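Local coordinates for chitinase (Paenibacillus sp. FPU-7, PDB 5GZT), which probably hydrolyses internal beta-1,4 linkages between N-acetylglucosamine units of chitin and chitodextrins at random, as a family 18 glycoside hydrolase, at residues Val296-Tyr306 and Asp344-Leu354. Residues are numbered along the deposited sequence; the frame is centred on the assembly and turned at random.
Sequences VDATKFTHLYY and DESNLAYLTGL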
loop_
_atom_site.group_PDB
_atom_site.type_symbol
_atom_site.label_atom_id
_atom_site.label_comp_id
_atom_site.label_asym_id
_atom_site.label_seq_id
_atom_site.Cartn_x
_atom_site.Cartn_y
_atom_site.Cartn_z
ATOM N N VAL B 296 -1.310 13.777 6.304
ATOM C CA VAL B 296 -1.439 12.469 5.674
ATOM C C VAL B 296 -1.965 12.800 4.284
ATOM O O VAL B 296 -2.992 13.493 4.132
ATOM C CB VAL B 296 -2.383 11.519 6.467
ATOM C CG1 VAL B 296 -2.381 10.098 5.899
ATOM C CG2 VAL B 296 -2.010 11.418 7.930
ATOM N N ASP B 297 -1.207 12.423 3.262
ATOM C CA ASP B 297 -1.674 12.507 1.907
ATOM C C ASP B 297 -1.923 11.100 1.442
ATOM O O ASP B 297 -1.034 10.402 0.939
ATOM C CB ASP B 297 -0.645 13.260 1.102
ATOM C CG ASP B 297 -0.942 13.275 -0.399
ATOM O OD1 ASP B 297 -2.068 12.903 -0.837
ATOM O OD2 ASP B 297 0.019 13.637 -1.099
ATOM N N ALA B 298 -3.162 10.664 1.640
ATOM C CA ALA B 298 -3.591 9.327 1.268
ATOM C C ALA B 298 -3.702 9.089 -0.212
ATOM O O ALA B 298 -3.900 7.948 -0.599
ATOM C CB ALA B 298 -4.890 8.957 1.969
ATOM N N THR B 299 -3.455 10.093 -1.062
ATOM C CA THR B 299 -3.290 9.808 -2.508
ATOM C C THR B 299 -2.078 8.950 -2.809
ATOM O O THR B 299 -1.988 8.413 -3.872
ATOM C CB THR B 299 -3.265 11.060 -3.405
ATOM O OG1 THR B 299 -2.068 11.840 -3.203
ATOM C CG2 THR B 299 -4.503 11.974 -3.135
ATOM N N LYS B 300 -1.143 8.816 -1.886
ATOM C CA LYS B 300 0.105 8.078 -2.144
ATOM C C LYS B 300 0.129 6.622 -1.676
ATOM O O LYS B 300 1.174 5.925 -1.769
ATOM C CB LYS B 300 1.222 8.842 -1.502
ATOM C CG LYS B 300 1.257 10.301 -1.881
ATOM C CD LYS B 300 1.453 10.454 -3.370
ATOM C CE LYS B 300 1.335 11.917 -3.743
ATOM N NZ LYS B 300 2.205 12.081 -4.903
ATOM N N PHE B 301 -1.009 6.139 -1.198
ATOM C CA PHE B 301 -1.054 4.757 -0.818
ATOM C C PHE B 301 -2.428 4.220 -1.074
ATOM O O PHE B 301 -3.346 4.987 -1.311
ATOM C CB PHE B 301 -0.613 4.537 0.635
ATOM C CG PHE B 301 -1.273 5.416 1.672
ATOM C CD1 PHE B 301 -2.569 5.169 2.119
ATOM C CD2 PHE B 301 -0.540 6.399 2.330
ATOM C CE1 PHE B 301 -3.146 5.977 3.114
ATOM C CE2 PHE B 301 -1.080 7.219 3.299
ATOM C CZ PHE B 301 -2.397 7.016 3.712
ATOM N N THR B 302 -2.574 2.916 -1.012
ATOM C CA THR B 302 -3.859 2.290 -1.339
ATOM C C THR B 302 -4.540 1.722 -0.138
ATOM O O THR B 302 -5.795 1.564 -0.146
ATOM C CB THR B 302 -3.715 1.159 -2.373
ATOM O OG1 THR B 302 -2.918 0.107 -1.822
ATOM C CG2 THR B 302 -3.076 1.687 -3.594
ATOM N N HIS B 303 -3.755 1.398 0.876
ATOM C CA HIS B 303 -4.259 0.807 2.114
ATOM C C HIS B 303 -3.632 1.503 3.305
ATOM O O HIS B 303 -2.450 1.791 3.291
ATOM C CB HIS B 303 -3.881 -0.639 2.241
ATOM C CG HIS B 303 -4.564 -1.562 1.285
ATOM N ND1 HIS B 303 -4.477 -1.432 -0.086
ATOM C CD2 HIS B 303 -5.267 -2.702 1.508
ATOM C CE1 HIS B 303 -5.114 -2.435 -0.660
ATOM N NE2 HIS B 303 -5.643 -3.189 0.282
ATOM N N LEU B 304 -4.411 1.697 4.356
ATOM C CA LEU B 304 -3.973 2.321 5.596
ATOM C C LEU B 304 -4.296 1.305 6.687
ATOM O O LEU B 304 -5.435 0.843 6.783
ATOM C CB LEU B 304 -4.653 3.660 5.680
ATOM C CG LEU B 304 -4.954 4.572 6.885
ATOM C CD1 LEU B 304 -4.265 4.126 8.146
ATOM C CD2 LEU B 304 -4.778 6.040 6.522
ATOM N N TYR B 305 -3.276 0.843 7.396
ATOM C CA TYR B 305 -3.436 -0.109 8.520
ATOM C C TYR B 305 -3.342 0.680 9.834
ATOM O O TYR B 305 -2.273 1.331 10.142
ATOM C CB TYR B 305 -2.339 -1.199 8.565
ATOM C CG TYR B 305 -2.496 -2.347 7.634
ATOM C CD1 TYR B 305 -3.302 -2.253 6.504
ATOM C CD2 TYR B 305 -1.856 -3.563 7.885
ATOM C CE1 TYR B 305 -3.470 -3.338 5.679
ATOM C CE2 TYR B 305 -2.023 -4.641 7.050
ATOM C CZ TYR B 305 -2.852 -4.527 5.970
ATOM O OH TYR B 305 -3.042 -5.555 5.050
ATOM N N TYR B 306 -4.423 0.626 10.643
ATOM C CA TYR B 306 -4.418 1.280 11.957
ATOM C C TYR B 306 -3.726 0.349 12.903
ATOM O O TYR B 306 -4.171 -0.779 13.140
ATOM C CB TYR B 306 -5.823 1.630 12.449
ATOM C CG TYR B 306 -5.853 2.505 13.702
ATOM C CD1 TYR B 306 -5.486 3.825 13.637
ATOM C CD2 TYR B 306 -6.239 1.997 14.922
ATOM C CE1 TYR B 306 -5.510 4.636 14.764
ATOM C CE2 TYR B 306 -6.301 2.801 16.056
ATOM C CZ TYR B 306 -5.917 4.115 15.974
ATOM O OH TYR B 306 -5.986 4.924 17.077
ATOM N N ASP B 344 -8.344 6.837 20.263
ATOM C CA ASP B 344 -8.537 5.870 19.218
ATOM C C ASP B 344 -9.746 6.169 18.342
ATOM O O ASP B 344 -9.671 6.075 17.061
ATOM C CB ASP B 344 -8.546 4.451 19.774
ATOM C CG ASP B 344 -7.172 3.978 20.167
ATOM O OD1 ASP B 344 -6.320 3.653 19.245
ATOM O OD2 ASP B 344 -6.925 3.973 21.408
ATOM N N GLU B 345 -10.827 6.617 18.986
ATOM C CA GLU B 345 -12.062 6.831 18.258
ATOM C C GLU B 345 -11.936 8.064 17.427
ATOM O O GLU B 345 -12.339 8.072 16.257
ATOM C CB GLU B 345 -13.280 6.887 19.208
ATOM C CG GLU B 345 -13.452 5.583 19.997
ATOM C CD GLU B 345 -14.881 5.289 20.485
ATOM O OE1 GLU B 345 -15.655 6.252 20.746
ATOM O OE2 GLU B 345 -15.205 4.076 20.645
ATOM N N SER B 346 -11.392 9.119 17.995
ATOM C CA SER B 346 -11.057 10.282 17.180
ATOM C C SER B 346 -10.117 9.903 15.962
ATOM O O SER B 346 -10.301 10.350 14.814
ATOM C CB SER B 346 -10.318 11.290 18.063
ATOM O OG SER B 346 -10.126 12.479 17.343
ATOM N N ASN B 347 -9.098 9.104 16.256
ATOM C CA ASN B 347 -8.084 8.734 15.235
ATOM C C ASN B 347 -8.761 8.060 14.059
ATOM O O ASN B 347 -8.709 8.570 12.872
ATOM C CB ASN B 347 -7.079 7.814 15.869
ATOM C CG ASN B 347 -5.971 8.555 16.585
ATOM O OD1 ASN B 347 -5.841 9.735 16.504
ATOM N ND2 ASN B 347 -5.146 7.830 17.251
ATOM N N LEU B 348 -9.467 6.965 14.412
ATOM C CA LEU B 348 -10.182 6.141 13.453
ATOM C C LEU B 348 -11.153 6.959 12.627
ATOM O O LEU B 348 -11.237 6.745 11.424
ATOM C CB LEU B 348 -10.878 5.007 14.124
ATOM C CG LEU B 348 -10.408 3.558 14.229
ATOM C CD1 LEU B 348 -9.334 3.152 13.234
ATOM C CD2 LEU B 348 -10.066 3.109 15.636
ATOM N N ALA B 349 -11.864 7.915 13.236
ATOM C CA ALA B 349 -12.761 8.788 12.462
ATOM C C ALA B 349 -12.007 9.650 11.475
ATOM O O ALA B 349 -12.429 9.768 10.315
ATOM C CB ALA B 349 -13.615 9.671 13.388
ATOM N N TYR B 350 -10.876 10.224 11.901
ATOM C CA TYR B 350 -10.067 11.113 11.037
ATOM C C TYR B 350 -9.517 10.351 9.829
ATOM O O TYR B 350 -9.511 10.878 8.718
ATOM C CB TYR B 350 -8.928 11.813 11.820
ATOM C CG TYR B 350 -7.937 12.491 10.909
ATOM C CD1 TYR B 350 -8.127 13.814 10.468
ATOM C CD2 TYR B 350 -6.803 11.803 10.473
ATOM C CE1 TYR B 350 -7.203 14.431 9.605
ATOM C CE2 TYR B 350 -5.891 12.413 9.617
ATOM C CZ TYR B 350 -6.103 13.711 9.190
ATOM O OH TYR B 350 -5.182 14.265 8.349
ATOM N N LEU B 351 -9.101 9.111 10.059
ATOM C CA LEU B 351 -8.432 8.287 9.054
ATOM C C LEU B 351 -9.364 7.738 7.960
ATOM O O LEU B 351 -9.027 7.804 6.740
ATOM C CB LEU B 351 -7.649 7.134 9.722
ATOM C CG LEU B 351 -6.480 7.594 10.650
ATOM C CD1 LEU B 351 -6.011 6.432 11.493
ATOM C CD2 LEU B 351 -5.300 8.194 9.871
ATOM N N THR B 352 -10.537 7.239 8.373
ATOM C CA THR B 352 -11.548 6.826 7.376
ATOM C C THR B 352 -12.036 8.034 6.601
ATOM O O THR B 352 -12.332 7.906 5.447
ATOM C CB THR B 352 -12.699 6.072 8.012
ATOM O OG1 THR B 352 -13.223 6.890 9.053
ATOM C CG2 THR B 352 -12.184 4.738 8.620
ATOM N N GLY B 353 -12.042 9.198 7.245
ATOM C CA GLY B 353 -12.382 10.462 6.623
ATOM C C GLY B 353 -11.440 10.883 5.521
ATOM O O GLY B 353 -11.792 11.730 4.728
ATOM N N LEU B 354 -10.257 10.265 5.433
ATOM C CA LEU B 354 -9.323 10.557 4.336
ATOM C C LEU B 354 -9.769 9.952 3.031
ATOM O O LEU B 354 -9.228 10.318 1.982
ATOM C CB LEU B 354 -7.893 10.064 4.635
ATOM C CG LEU B 354 -7.242 10.685 5.860
ATOM C CD1 LEU B 354 -5.991 9.883 6.151
ATOM C CD2 LEU B 354 -6.981 12.159 5.626
#
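Tyr306 lies across helix 344-352, its hydroxyl gripped by two side chains from the helix's first turn. Tyr306 OH donates to Asp344 OD1 (2.5 Å) on the anti side, but tilted well out of the plane of a carboxylate turned 86° from the ring. Asn347 ND2 donates to Tyr306 OH at 3.0 Å with a nearly straight N-H (164°), the oxygen lying in the amide plane; the amide is itself held by the backbone of Val287 and Trp289. The Tyr306 ring reaches the helix because its CG stands opposite the backbone N; there Leu348 CD1 makes a CH-pi contact over one face, 3.8 Å from the centroid of the Tyr306 ring. Leu351 CD1 approaches obliquely, 3.4 Å from Tyr306 CD1. With a phenylalanine in place of Tyr306, Asp344 OD1 would probably be left without this donor and Asn347 ND2 without this acceptor. Further along, the Leu354 and Val296 side chains cross at about a right angle, CD1 of Leu354 3.6 Å from CG1 of Val296, and Leu304 CD2 sits 4.0 Å from both Leu354 CD1 and Leu351 CD2. Strand 303-306 and helix 344-352 run antiparallel (178°), their axes 10.5 Å apart at closest approach: a barrel strand backed by a helix later in the chain, before strand 362-368, as in the TIM barrel of family 18 chitinases.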